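Side-chain contacts in genome polyprotein (PDB 6QWT), which probably copies viral RNA as the RNA-dependent RNA polymerase (3Dpol) cut from the C-terminal part of the picornaviral polyprotein: residues S278-G283 against Y287-G292; M316-D321 against P346-D351; Y395-I400 against Y464-T469. All blocks are in the same frame, centred on the assembly; numbering follows the deposited sequence.

In the fold
The three contacts follow one another along the chain and do not touch: contact 1 closes before contact 2 opens, and contact 2 before contact 3. Their centres lie about 32 Å (1 to 2), 35 Å (2 to 3) and 41 Å (1 to 3) apart, with contacts 1 and 3 on opposite sides of the chain's centre. By picornaviral polymerase topology, contact 1 belongs to the fingers, in a mixed sheet that also holds N-terminal strand 2-5. Contact 2 joins a loop to helix 346-356 in the palm, and contact 3 joins the palm hairpin 384-388/396-400 to thumb helix 459-469. Together they sample all three parts of the right-hand fold.

Contact 1. Residues S278-G283 against Y287-G292; sequences SKHVFG and YIMKGG
His280 and Tyr287 are paired across a beta hairpin, strands 277-282 and 285-290, their side chains on the same face of the mixed sheet that, by picornaviral polymerase topology, belongs to the fingers. The strand axes run at 138°, antiparallel but strongly twisted. Four backbone hydrogen bonds tie the hydrogen-bonded pairs Ser278-Met289 and His280-Tyr287; the two shortest, Met289 N to Ser278 O and His280 N to Tyr287 O, are both 2.8 Å.

Followed outward, His280 begins with CB lying over one face of the Tyr287 ring, 3.7 Å from the ring centroid, a CH-pi contact displaced toward the rim. CG continues along the same side, 3.7 Å from Tyr287 CE2. Beyond it the two planes are only 7° apart, yet the rings are slid so far that they barely overlap, so CB, with CG beside it, makes most of the contact. Tyr287 reaches this position because its CG sits between the backbone N and carbonyl carbon (chi1 59°), which folds the ring over the strand; Phe282 CB then meets its edge. Farther out, the imidazole's CD2 lies beside Met289 CG, and NE2 is 3.7 Å from CB of Met289, itself touching Ser1, the chain's first residue. Both ring nitrogens have polar partners: ND1 bonds to Glu176, and NE2 to Ser278 OG on its own strand, which should restrain rotation of the ring.

On the other face of the sheet, Lys279 CG and Ile288 CG1 pack side by side at 3.6 Å, before the lysine amine departs to a salt bridge with Asp150. Ser278 OG, 2.6 Å from His280 NE2, is bonded as well to a water at 2.9 Å, which donates to Gly291 O, the first glycine of the motif B sequence GGNPSG.

Contact 2. Residues M316-D321 against P346-D351; sequences MLTHPD and PSFIAD
The loop that leaves helix 298-316 packs here against the first turns of helix 346-356, two elements corresponding to the end of the motif B helix and to the motif D helix of the polymerase palm. Phe348 and His319 carry the contact as a T-shaped pair: the imidazole edge is directed at the phenyl face, with centroids 4.7 Å apart and planes at 63°. His319 CD2 is the probing atom, 3.6 Å above the phenyl plane and over its centre. Phe348 can offer that face because its CG is anti to the backbone N (chi1 -180°), projecting the ring from the helix toward the loop.

Thr318 OG1 comes to the edge of the phenyl ring, 3.4 Å from Phe348 CZ, while its hydrogen bond goes to Ala315 O. His319 CB covers the neighbouring rim at 3.7 Å from Phe348 CE1. The imidazole is steadied from its own loop, since Asp321 N donates to His319 ND1 (3.0 Å) in the ring plane and Pro320 CD lies over one face. With ND1 accepting, a neutral ring would probably carry its proton on NE2.

Deeper in, Met316 CG and Ile349 CD1 meet at 4.2 Å, and Ile349 also touches Tyr338. A type I turn from Met316 to His319 brings Thr318 and His319 up to Phe348. Packing of the motif B helix end on the motif D helix belongs to the palm of right-hand polymerases.

Contact 3. Residues Y395-I400 against Y464-T469; sequences YIHPVI and YRWLAT
Strand 396-400 and helix segment 464-469 run at 125° to each other, their axes approaching no closer than 10.8 Å, a distance that the Trp466 side chain bridges. The indole extends from the helix toward the strand, its CG trans to N (chi1 177°), and lies against His397 in an offset stack. The imidazole and the six-membered indole ring have centroids 3.9 Å apart and planes at 20°. Their overlap is uneven: Trp466 CH2 sits over the centre of the imidazole face, whereas His397 CE1 lies nearer the indole rim, 3.4 Å from Trp466 CZ3.

The indole edge meets the strand backbone at Ile396 O, which is near the ring plane, 3.4 Å from Trp466 CZ2. Tyr395 CB comes obliquely, 3.8 Å from Trp466 CH2, as does Pro398 CD, 4.3 Å from Trp466 NE1.

Polar atoms of this buried pair are satisfied from outside it. Trp466 NE1 donates to Asp213 O; His397 NE2 bonds to Asp389 and its ND1 to His430, which should restrain the tilt of the imidazole against the indole. His430 also meets Trp466 edge-to-face, adding a third ring to the cluster.

The strand pairs with 384-388, which begins within the FLKR sequence of polymerase motif E. Here an aromatic cluster makes the contact between the motif E hairpin and a C-terminal thumb helix that is characteristic of the palm-thumb junction.

Contact 1. Residues S278-G283 against Y287-G292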
ATOM      1  N   SER A 278     -18.139  -4.068   0.947  1.00 24.08           N
ATOM      2  CA  SER A 278     -17.552  -4.240   2.266  1.00 26.65           C
ATOM      3  C   SER A 278     -18.334  -3.478   3.328  1.00 25.69           C
ATOM      4  O   SER A 278     -18.955  -2.449   3.051  1.00 25.44           O
ATOM      5  CB  SER A 278     -16.096  -3.765   2.264  1.00 25.87           C
ATOM      6  OG  SER A 278     -16.020  -2.407   1.861  1.00 22.53           O
ATOM      7  N   LYS A 279     -18.279  -3.989   4.556  1.00 24.33           N
ATOM      8  CA  LYS A 279     -18.906  -3.354   5.708  1.00 24.64           C
ATOM      9  C   LYS A 279     -17.858  -2.595   6.511  1.00 24.02           C
ATOM     10  O   LYS A 279     -16.750  -3.091   6.732  1.00 25.60           O
ATOM     11  CB  LYS A 279     -19.595  -4.390   6.599  1.00 21.94           C
ATOM     12  CG  LYS A 279     -20.725  -5.131   5.909  1.00 29.17           C
ATOM     13  CD  LYS A 279     -20.990  -6.477   6.553  1.00 29.32           C
ATOM     14  CE  LYS A 279     -21.641  -6.312   7.905  1.00 38.32           C
ATOM     15  NZ  LYS A 279     -21.953  -7.619   8.545  1.00 42.78           N
ATOM     16  N   HIS A 280     -18.219  -1.391   6.952  1.00 22.75           N
ATOM     17  CA  HIS A 280     -17.302  -0.515   7.663  1.00 25.82           C
ATOM     18  C   HIS A 280     -17.966   0.040   8.915  1.00 25.02           C
ATOM     19  O   HIS A 280     -19.192   0.150   8.989  1.00 25.28           O
ATOM     20  CB  HIS A 280     -16.842   0.655   6.781  1.00 26.89           C
ATOM     21  CG  HIS A 280     -16.158   0.237   5.517  1.00 28.33           C
ATOM     22  ND1 HIS A 280     -14.816   0.457   5.290  1.00 27.67           N
ATOM     23  CD2 HIS A 280     -16.632  -0.374   4.403  1.00 26.92           C
ATOM     24  CE1 HIS A 280     -14.493  -0.004   4.095  1.00 28.14           C
ATOM     25  NE2 HIS A 280     -15.575  -0.515   3.538  1.00 27.89           N
ATOM     26  N   VAL A 281     -17.141   0.393   9.899  1.00 25.20           N
ATOM     27  CA  VAL A 281     -17.608   1.098  11.087  1.00 26.74           C
ATOM     28  C   VAL A 281     -16.626   2.224  11.393  1.00 27.16           C
ATOM     29  O   VAL A 281     -15.441   1.975  11.644  1.00 27.07           O
ATOM     30  CB  VAL A 281     -17.787   0.168  12.302  1.00 27.10           C
ATOM     31  CG1 VAL A 281     -16.515  -0.629  12.613  1.00 24.50           C
ATOM     32  CG2 VAL A 281     -18.260   0.963  13.509  1.00 24.87           C
ATOM     33  N   PHE A 282     -17.109   3.460  11.340  1.00 25.50           N
ATOM     34  CA  PHE A 282     -16.316   4.653  11.625  1.00 25.57           C
ATOM     35  C   PHE A 282     -16.935   5.319  12.847  1.00 25.99           C
ATOM     36  O   PHE A 282     -17.883   6.101  12.723  1.00 24.92           O
ATOM     37  CB  PHE A 282     -16.292   5.588  10.418  1.00 24.93           C
ATOM     38  CG  PHE A 282     -15.551   6.876  10.652  1.00 24.72           C
ATOM     39  CD1 PHE A 282     -14.166   6.897  10.697  1.00 24.43           C
ATOM     40  CD2 PHE A 282     -16.239   8.067  10.806  1.00 27.30           C
ATOM     41  CE1 PHE A 282     -13.482   8.082  10.901  1.00 24.51           C
ATOM     42  CE2 PHE A 282     -15.562   9.255  11.011  1.00 26.78           C
ATOM     43  CZ  PHE A 282     -14.182   9.263  11.058  1.00 26.50           C
ATOM     44  N   GLY A 283     -16.410   5.010  14.027  1.00 26.55           N
ATOM     45  CA  GLY A 283     -17.054   5.485  15.240  1.00 24.43           C
ATOM     46  C   GLY A 283     -18.378   4.754  15.394  1.00 25.99           C
ATOM     47  O   GLY A 283     -18.431   3.518  15.438  1.00 23.40           O
ATOM     48  N   TYR A 287     -21.801   1.557   7.814  1.00 25.47           N
ATOM     49  CA  TYR A 287     -22.134   1.718   6.406  1.00 26.31           C
ATOM     50  C   TYR A 287     -21.462   0.617   5.598  1.00 26.09           C
ATOM     51  O   TYR A 287     -20.549  -0.065   6.069  1.00 22.11           O
ATOM     52  CB  TYR A 287     -21.723   3.103   5.888  1.00 24.93           C
ATOM     53  CG  TYR A 287     -20.247   3.395   6.029  1.00 24.44           C
ATOM     54  CD1 TYR A 287     -19.723   3.872   7.224  1.00 26.03           C
ATOM     55  CD2 TYR A 287     -19.376   3.188   4.967  1.00 27.04           C
ATOM     56  CE1 TYR A 287     -18.371   4.136   7.359  1.00 27.74           C
ATOM     57  CE2 TYR A 287     -18.022   3.449   5.092  1.00 26.08           C
ATOM     58  CZ  TYR A 287     -17.527   3.923   6.287  1.00 27.75           C
ATOM     59  OH  TYR A 287     -16.181   4.184   6.415  1.00 29.09           O
ATOM     60  N   ILE A 288     -21.945   0.453   4.370  1.00 26.48           N
ATOM     61  CA  ILE A 288     -21.401  -0.497   3.411  1.00 24.42           C
ATOM     62  C   ILE A 288     -20.893   0.294   2.215  1.00 28.23           C
ATOM     63  O   ILE A 288     -21.574   1.210   1.740  1.00 27.10           O
ATOM     64  CB  ILE A 288     -22.453  -1.539   2.983  1.00 28.57           C
ATOM     65  CG1 ILE A 288     -22.541  -2.665   4.015  1.00 29.61           C
ATOM     66  CG2 ILE A 288     -22.141  -2.099   1.596  1.00 24.00           C
ATOM     67  CD1 ILE A 288     -23.762  -3.551   3.855  1.00 26.94           C
ATOM     68  N   MET A 289     -19.691  -0.038   1.753  1.00 28.52           N
ATOM     69  CA  MET A 289     -19.112   0.576   0.568  1.00 25.81           C
ATOM     70  C   MET A 289     -19.261  -0.380  -0.607  1.00 27.07           C
ATOM     71  O   MET A 289     -18.771  -1.513  -0.558  1.00 25.50           O
ATOM     72  CB  MET A 289     -17.643   0.931   0.794  1.00 23.51           C
ATOM     73  CG  MET A 289     -17.430   2.233   1.554  1.00 34.64           C
ATOM     74  SD  MET A 289     -18.019   3.677   0.634  1.00 49.92           S
ATOM     75  CE  MET A 289     -18.090   4.924   1.919  1.00 38.53           C
ATOM     76  N   LYS A 290     -19.952   0.069  -1.651  1.00 29.96           N
ATOM     77  CA  LYS A 290     -20.059  -0.669  -2.905  1.00 29.35           C
ATOM     78  C   LYS A 290     -19.030  -0.082  -3.864  1.00 27.36           C
ATOM     79  O   LYS A 290     -19.151   1.075  -4.280  1.00 27.04           O
ATOM     80  CB  LYS A 290     -21.473  -0.581  -3.474  1.00 28.79           C
ATOM     81  CG  LYS A 290     -21.681  -1.346  -4.771  1.00 32.44           C
ATOM     82  CD  LYS A 290     -23.143  -1.302  -5.197  1.00 37.12           C
ATOM     83  CE  LYS A 290     -23.348  -1.931  -6.565  1.00 40.12           C
ATOM     84  NZ  LYS A 290     -22.759  -1.107  -7.656  1.00 36.77           N
ATOM     85  N   GLY A 291     -18.016  -0.874  -4.202  1.00 28.33           N
ATOM     86  CA  GLY A 291     -16.872  -0.380  -4.939  1.00 28.28           C
ATOM     87  C   GLY A 291     -15.735   0.034  -4.018  1.00 29.99           C
ATOM     88  O   GLY A 291     -15.885   0.158  -2.801  1.00 27.55           O
ATOM     89  N   GLY A 292     -14.562   0.247  -4.619  1.00 32.86           N
ATOM     90  CA  GLY A 292     -13.363   0.560  -3.856  1.00 30.76           C
ATOM     91  C   GLY A 292     -12.896  -0.626  -3.022  1.00 31.80           C
ATOM     92  O   GLY A 292     -13.430  -1.728  -3.099  1.00 35.14           O
TER
HETATM   93  O   HOH W   1     -15.389  -1.793  -0.898  1.00 25.23           O

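Contact 2. Residues M316-D321 against P346-D351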
ATOM      1  N   MET A 316      -4.522   1.271 -22.301  1.00 20.26           N
ATOM      2  CA  MET A 316      -3.566   1.155 -23.395  1.00 25.41           C
ATOM      3  C   MET A 316      -4.142   0.355 -24.559  1.00 27.43           C
ATOM      4  O   MET A 316      -3.792   0.612 -25.717  1.00 25.37           O
ATOM      5  CB  MET A 316      -2.267   0.531 -22.873  1.00 22.21           C
ATOM      6  CG  MET A 316      -1.700   1.250 -21.640  1.00 26.74           C
ATOM      7  SD  MET A 316      -0.206   0.514 -20.914  1.00 28.37           S
ATOM      8  CE  MET A 316      -0.427  -1.187 -21.380  1.00 27.98           C
ATOM      9  N   LEU A 317      -5.049  -0.585 -24.279  1.00 22.49           N
ATOM     10  CA  LEU A 317      -5.652  -1.389 -25.335  1.00 25.39           C
ATOM     11  C   LEU A 317      -6.491  -0.558 -26.299  1.00 27.43           C
ATOM     12  O   LEU A 317      -6.749  -1.008 -27.419  1.00 27.04           O
ATOM     13  CB  LEU A 317      -6.510  -2.498 -24.724  1.00 25.36           C
ATOM     14  CG  LEU A 317      -5.743  -3.752 -24.303  1.00 26.61           C
ATOM     15  CD1 LEU A 317      -6.635  -4.668 -23.483  1.00 20.67           C
ATOM     16  CD2 LEU A 317      -5.187  -4.472 -25.522  1.00 20.69           C
ATOM     17  N   THR A 318      -6.929   0.634 -25.892  1.00 26.11           N
ATOM     18  CA  THR A 318      -7.669   1.514 -26.785  1.00 28.02           C
ATOM     19  C   THR A 318      -6.763   2.376 -27.657  1.00 28.08           C
ATOM     20  O   THR A 318      -7.267   3.078 -28.541  1.00 31.24           O
ATOM     21  CB  THR A 318      -8.617   2.420 -25.987  1.00 24.37           C
ATOM     22  OG1 THR A 318      -7.861   3.423 -25.301  1.00 24.36           O
ATOM     23  CG2 THR A 318      -9.415   1.607 -24.975  1.00 25.94           C
ATOM     24  N   HIS A 319      -5.454   2.341 -27.441  1.00 26.02           N
ATOM     25  CA  HIS A 319      -4.543   3.121 -28.271  1.00 28.34           C
ATOM     26  C   HIS A 319      -4.280   2.390 -29.584  1.00 28.78           C
ATOM     27  O   HIS A 319      -3.985   1.191 -29.570  1.00 27.84           O
ATOM     28  CB  HIS A 319      -3.227   3.376 -27.544  1.00 29.07           C
ATOM     29  CG  HIS A 319      -2.391   4.446 -28.176  1.00 31.43           C
ATOM     30  ND1 HIS A 319      -1.690   4.251 -29.348  1.00 29.67           N
ATOM     31  CD2 HIS A 319      -2.153   5.727 -27.805  1.00 33.80           C
ATOM     32  CE1 HIS A 319      -1.051   5.362 -29.668  1.00 30.08           C
ATOM     33  NE2 HIS A 319      -1.315   6.274 -28.748  1.00 35.89           N
ATOM     34  N   PRO A 320      -4.359   3.076 -30.728  1.00 34.16           N
ATOM     35  CA  PRO A 320      -4.199   2.376 -32.013  1.00 34.37           C
ATOM     36  C   PRO A 320      -2.833   1.736 -32.203  1.00 33.07           C
ATOM     37  O   PRO A 320      -2.730   0.719 -32.900  1.00 31.61           O
ATOM     38  CB  PRO A 320      -4.453   3.484 -33.049  1.00 33.20           C
ATOM     39  CG  PRO A 320      -4.203   4.771 -32.311  1.00 34.59           C
ATOM     40  CD  PRO A 320      -4.647   4.511 -30.903  1.00 31.37           C
ATOM     41  N   ASP A 321      -1.782   2.292 -31.604  1.00 30.63           N
ATOM     42  CA  ASP A 321      -0.427   1.801 -31.809  1.00 32.56           C
ATOM     43  C   ASP A 321       0.083   0.956 -30.651  1.00 32.73           C
ATOM     44  O   ASP A 321       1.282   0.670 -30.592  1.00 33.36           O
ATOM     45  CB  ASP A 321       0.525   2.973 -32.053  1.00 35.65           C
ATOM     46  CG  ASP A 321       0.106   3.822 -33.233  1.00 37.74           C
ATOM     47  OD1 ASP A 321      -0.107   5.038 -33.050  1.00 39.79           O
ATOM     48  OD2 ASP A 321      -0.021   3.264 -34.344  1.00 37.32           O
ATOM     49  N   PRO A 346       1.069   9.508 -20.678  1.00 32.06           N
ATOM     50  CA  PRO A 346       0.035   9.440 -19.632  1.00 31.18           C
ATOM     51  C   PRO A 346      -1.131  10.381 -19.870  1.00 33.15           C
ATOM     52  O   PRO A 346      -2.177  10.212 -19.231  1.00 32.54           O
ATOM     53  CB  PRO A 346       0.799   9.803 -18.349  1.00 29.80           C
ATOM     54  CG  PRO A 346       2.055  10.461 -18.811  1.00 33.69           C
ATOM     55  CD  PRO A 346       2.393   9.831 -20.121  1.00 30.21           C
ATOM     56  N   SER A 347      -0.986  11.369 -20.756  1.00 34.64           N
ATOM     57  CA  SER A 347      -2.138  12.162 -21.175  1.00 34.15           C
ATOM     58  C   SER A 347      -3.225  11.273 -21.761  1.00 31.59           C
ATOM     59  O   SER A 347      -4.412  11.447 -21.462  1.00 28.41           O
ATOM     60  CB  SER A 347      -1.711  13.213 -22.198  1.00 30.05           C
ATOM     61  OG  SER A 347      -1.323  14.412 -21.559  1.00 48.70           O
ATOM     62  N   PHE A 348      -2.832  10.308 -22.595  1.00 28.85           N
ATOM     63  CA  PHE A 348      -3.803   9.419 -23.223  1.00 30.87           C
ATOM     64  C   PHE A 348      -4.527   8.570 -22.185  1.00 30.11           C
ATOM     65  O   PHE A 348      -5.747   8.391 -22.263  1.00 26.16           O
ATOM     66  CB  PHE A 348      -3.098   8.534 -24.250  1.00 27.53           C
ATOM     67  CG  PHE A 348      -4.011   7.583 -24.964  1.00 33.46           C
ATOM     68  CD1 PHE A 348      -4.244   6.309 -24.462  1.00 28.31           C
ATOM     69  CD2 PHE A 348      -4.632   7.958 -26.145  1.00 30.17           C
ATOM     70  CE1 PHE A 348      -5.083   5.432 -25.119  1.00 26.83           C
ATOM     71  CE2 PHE A 348      -5.469   7.081 -26.810  1.00 30.13           C
ATOM     72  CZ  PHE A 348      -5.695   5.819 -26.296  1.00 29.12           C
ATOM     73  N   ILE A 349      -3.788   8.031 -21.215  1.00 30.05           N
ATOM     74  CA  ILE A 349      -4.407   7.207 -20.181  1.00 27.72           C
ATOM     75  C   ILE A 349      -5.340   8.049 -19.319  1.00 27.59           C
ATOM     76  O   ILE A 349      -6.445   7.615 -18.967  1.00 24.78           O
ATOM     77  CB  ILE A 349      -3.319   6.510 -19.342  1.00 26.68           C
ATOM     78  CG1 ILE A 349      -2.539   5.518 -20.206  1.00 25.32           C
ATOM     79  CG2 ILE A 349      -3.927   5.803 -18.135  1.00 23.39           C
ATOM     80  CD1 ILE A 349      -1.450   4.785 -19.454  1.00 31.03           C
ATOM     81  N   ALA A 350      -4.921   9.272 -18.982  1.00 28.46           N
ATOM     82  CA  ALA A 350      -5.766  10.157 -18.186  1.00 32.26           C
ATOM     83  C   ALA A 350      -7.080  10.461 -18.895  1.00 31.04           C
ATOM     84  O   ALA A 350      -8.147  10.451 -18.273  1.00 28.01           O
ATOM     85  CB  ALA A 350      -5.017  11.454 -17.872  1.00 30.22           C
ATOM     86  N   ASP A 351      -7.020  10.727 -20.204  1.00 30.80           N
ATOM     87  CA  ASP A 351      -8.231  11.069 -20.947  1.00 29.30           C
ATOM     88  C   ASP A 351      -9.161   9.868 -21.074  1.00 28.31           C
ATOM     89  O   ASP A 351     -10.386  10.016 -20.992  1.00 30.49           O
ATOM     90  CB  ASP A 351      -7.865  11.622 -22.325  1.00 31.96           C
ATOM     91  CG  ASP A 351      -7.130  12.953 -22.249  1.00 34.75           C
ATOM     92  OD1 ASP A 351      -6.216  13.178 -23.071  1.00 38.12           O
ATOM     93  OD2 ASP A 351      -7.463  13.772 -21.364  1.00 38.26           O
TER

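Contact 3. Residues Y395-I400 against Y464-T469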
ATOM      1  N   TYR A 395      24.553  -1.334 -10.079  1.00 28.45           N
ATOM      2  CA  TYR A 395      23.725  -1.392  -8.886  1.00 27.95           C
ATOM      3  C   TYR A 395      23.132  -0.017  -8.609  1.00 25.60           C
ATOM      4  O   TYR A 395      23.814   1.003  -8.738  1.00 23.59           O
ATOM      5  CB  TYR A 395      24.541  -1.901  -7.699  1.00 24.52           C
ATOM      6  CG  TYR A 395      25.112  -3.270  -7.978  1.00 29.01           C
ATOM      7  CD1 TYR A 395      26.426  -3.423  -8.399  1.00 34.30           C
ATOM      8  CD2 TYR A 395      24.322  -4.406  -7.871  1.00 31.55           C
ATOM      9  CE1 TYR A 395      26.944  -4.677  -8.680  1.00 35.53           C
ATOM     10  CE2 TYR A 395      24.829  -5.659  -8.146  1.00 37.27           C
ATOM     11  CZ  TYR A 395      26.139  -5.790  -8.550  1.00 40.02           C
ATOM     12  OH  TYR A 395      26.640  -7.041  -8.824  1.00 46.10           O
ATOM     13  N   ILE A 396      21.852   0.002  -8.245  1.00 20.79           N
ATOM     14  CA  ILE A 396      21.031   1.205  -8.297  1.00 24.32           C
ATOM     15  C   ILE A 396      20.577   1.569  -6.891  1.00 23.18           C
ATOM     16  O   ILE A 396      19.971   0.747  -6.194  1.00 21.63           O
ATOM     17  CB  ILE A 396      19.818   1.010  -9.225  1.00 21.97           C
ATOM     18  CG1 ILE A 396      20.254   0.358 -10.543  1.00 26.24           C
ATOM     19  CG2 ILE A 396      19.124   2.340  -9.480  1.00 22.86           C
ATOM     20  CD1 ILE A 396      21.235   1.188 -11.351  1.00 26.11           C
ATOM     21  N   HIS A 397      20.856   2.815  -6.488  1.00 21.58           N
ATOM     22  CA  HIS A 397      20.438   3.336  -5.193  1.00 23.64           C
ATOM     23  C   HIS A 397      18.974   3.772  -5.242  1.00 23.58           C
ATOM     24  O   HIS A 397      18.554   4.427  -6.200  1.00 21.09           O
ATOM     25  CB  HIS A 397      21.296   4.535  -4.784  1.00 23.12           C
ATOM     26  CG  HIS A 397      22.705   4.188  -4.416  1.00 26.93           C
ATOM     27  ND1 HIS A 397      23.078   3.848  -3.133  1.00 24.02           N
ATOM     28  CD2 HIS A 397      23.838   4.157  -5.157  1.00 24.56           C
ATOM     29  CE1 HIS A 397      24.377   3.610  -3.102  1.00 25.90           C
ATOM     30  NE2 HIS A 397      24.862   3.791  -4.317  1.00 30.23           N
ATOM     31  N   PRO A 398      18.182   3.429  -4.227  1.00 21.93           N
ATOM     32  CA  PRO A 398      16.884   4.090  -4.034  1.00 22.18           C
ATOM     33  C   PRO A 398      17.071   5.393  -3.275  1.00 22.35           C
ATOM     34  O   PRO A 398      17.366   5.396  -2.075  1.00 26.21           O
ATOM     35  CB  PRO A 398      16.089   3.057  -3.224  1.00 22.57           C
ATOM     36  CG  PRO A 398      17.130   2.300  -2.460  1.00 20.84           C
ATOM     37  CD  PRO A 398      18.394   2.319  -3.282  1.00 21.09           C
ATOM     38  N   VAL A 399      16.917   6.510  -3.979  1.00 22.43           N
ATOM     39  CA  VAL A 399      17.171   7.833  -3.420  1.00 20.72           C
ATOM     40  C   VAL A 399      15.819   8.474  -3.131  1.00 21.51           C
ATOM     41  O   VAL A 399      15.161   9.004  -4.031  1.00 23.45           O
ATOM     42  CB  VAL A 399      18.023   8.689  -4.359  1.00 25.88           C
ATOM     43  CG1 VAL A 399      18.355  10.033  -3.712  1.00 18.09           C
ATOM     44  CG2 VAL A 399      19.294   7.938  -4.729  1.00 20.62           C
ATOM     45  N   ILE A 400      15.405   8.429  -1.869  1.00 24.07           N
ATOM     46  CA  ILE A 400      14.128   8.996  -1.459  1.00 22.44           C
ATOM     47  C   ILE A 400      14.239  10.514  -1.414  1.00 21.67           C
ATOM     48  O   ILE A 400      15.329  11.078  -1.262  1.00 23.21           O
ATOM     49  CB  ILE A 400      13.687   8.406  -0.102  1.00 23.78           C
ATOM     50  CG1 ILE A 400      12.182   8.594   0.113  1.00 24.17           C
ATOM     51  CG2 ILE A 400      14.490   9.003   1.048  1.00 20.00           C
ATOM     52  CD1 ILE A 400      11.588   7.617   1.110  1.00 22.10           C
ATOM     53  N   TYR A 464      28.617  -0.216   2.945  1.00 22.34           N
ATOM     54  CA  TYR A 464      29.110  -1.587   2.858  1.00 23.02           C
ATOM     55  C   TYR A 464      27.958  -2.582   2.882  1.00 21.48           C
ATOM     56  O   TYR A 464      27.893  -3.496   2.052  1.00 23.63           O
ATOM     57  CB  TYR A 464      30.083  -1.898   3.997  1.00 20.80           C
ATOM     58  CG  TYR A 464      30.247  -3.392   4.181  1.00 24.51           C
ATOM     59  CD1 TYR A 464      31.020  -4.136   3.294  1.00 25.05           C
ATOM     60  CD2 TYR A 464      29.592  -4.067   5.207  1.00 21.99           C
ATOM     61  CE1 TYR A 464      31.152  -5.501   3.439  1.00 26.10           C
ATOM     62  CE2 TYR A 464      29.719  -5.434   5.354  1.00 22.76           C
ATOM     63  CZ  TYR A 464      30.501  -6.146   4.470  1.00 26.01           C
ATOM     64  OH  TYR A 464      30.632  -7.510   4.617  1.00 32.69           O
ATOM     65  N   ARG A 465      27.042  -2.431   3.842  1.00 22.50           N
ATOM     66  CA  ARG A 465      25.955  -3.394   3.968  1.00 26.44           C
ATOM     67  C   ARG A 465      25.011  -3.340   2.774  1.00 25.74           C
ATOM     68  O   ARG A 465      24.444  -4.370   2.393  1.00 27.33           O
ATOM     69  CB  ARG A 465      25.196  -3.165   5.276  1.00 24.68           C
ATOM     70  CG  ARG A 465      25.855  -3.849   6.467  1.00 26.64           C
ATOM     71  CD  ARG A 465      24.982  -3.835   7.707  1.00 30.12           C
ATOM     72  NE  ARG A 465      23.777  -4.649   7.563  1.00 35.11           N
ATOM     73  CZ  ARG A 465      23.753  -5.978   7.608  1.00 36.60           C
ATOM     74  NH1 ARG A 465      22.602  -6.624   7.471  1.00 36.54           N
ATOM     75  NH2 ARG A 465      24.874  -6.666   7.785  1.00 32.47           N
ATOM     76  N   TRP A 466      24.843  -2.168   2.155  1.00 22.95           N
ATOM     77  CA  TRP A 466      24.035  -2.099   0.942  1.00 24.05           C
ATOM     78  C   TRP A 466      24.695  -2.865  -0.195  1.00 27.12           C
ATOM     79  O   TRP A 466      24.045  -3.672  -0.872  1.00 26.30           O
ATOM     80  CB  TRP A 466      23.803  -0.649   0.526  1.00 18.61           C
ATOM     81  CG  TRP A 466      23.044  -0.544  -0.765  1.00 22.83           C
ATOM     82  CD1 TRP A 466      21.709  -0.761  -0.949  1.00 22.99           C
ATOM     83  CD2 TRP A 466      23.577  -0.213  -2.057  1.00 22.17           C
ATOM     84  NE1 TRP A 466      21.377  -0.580  -2.269  1.00 24.78           N
ATOM     85  CE2 TRP A 466      22.505  -0.243  -2.971  1.00 24.65           C
ATOM     86  CE3 TRP A 466      24.854   0.105  -2.528  1.00 23.61           C
ATOM     87  CZ2 TRP A 466      22.672   0.035  -4.328  1.00 21.93           C
ATOM     88  CZ3 TRP A 466      25.018   0.382  -3.875  1.00 17.77           C
ATOM     89  CH2 TRP A 466      23.933   0.346  -4.758  1.00 19.77           C
ATOM     90  N   LEU A 467      25.989  -2.618  -0.426  1.00 24.63           N
ATOM     91  CA  LEU A 467      26.708  -3.336  -1.472  1.00 28.14           C
ATOM     92  C   LEU A 467      26.678  -4.839  -1.228  1.00 28.83           C
ATOM     93  O   LEU A 467      26.590  -5.626  -2.175  1.00 32.17           O
ATOM     94  CB  LEU A 467      28.149  -2.837  -1.557  1.00 27.45           C
ATOM     95  CG  LEU A 467      28.378  -1.465  -2.193  1.00 31.09           C
ATOM     96  CD1 LEU A 467      29.807  -0.998  -1.949  1.00 30.86           C
ATOM     97  CD2 LEU A 467      28.071  -1.507  -3.682  1.00 27.17           C
ATOM     98  N   ALA A 468      26.733  -5.252   0.040  1.00 25.70           N
ATOM     99  CA  ALA A 468      26.726  -6.675   0.359  1.00 31.34           C
ATOM    100  C   ALA A 468      25.396  -7.319  -0.012  1.00 32.43           C
ATOM    101  O   ALA A 468      25.365  -8.409  -0.596  1.00 33.28           O
ATOM    102  CB  ALA A 468      27.025  -6.881   1.845  1.00 27.26           C
ATOM    103  N   THR A 469      24.281  -6.667   0.321  1.00 29.25           N
ATOM    104  CA  THR A 469      22.987  -7.292   0.056  1.00 35.11           C
ATOM    105  C   THR A 469      22.649  -7.263  -1.432  1.00 32.71           C
ATOM    106  O   THR A 469      22.026  -8.197  -1.955  1.00 30.77           O
ATOM    107  CB  THR A 469      21.889  -6.614   0.881  1.00 30.20           C
ATOM    108  OG1 THR A 469      21.699  -5.268   0.426  1.00 38.55           O
ATOM    109  CG2 THR A 469      22.260  -6.609   2.357  1.00 37.09           C
TER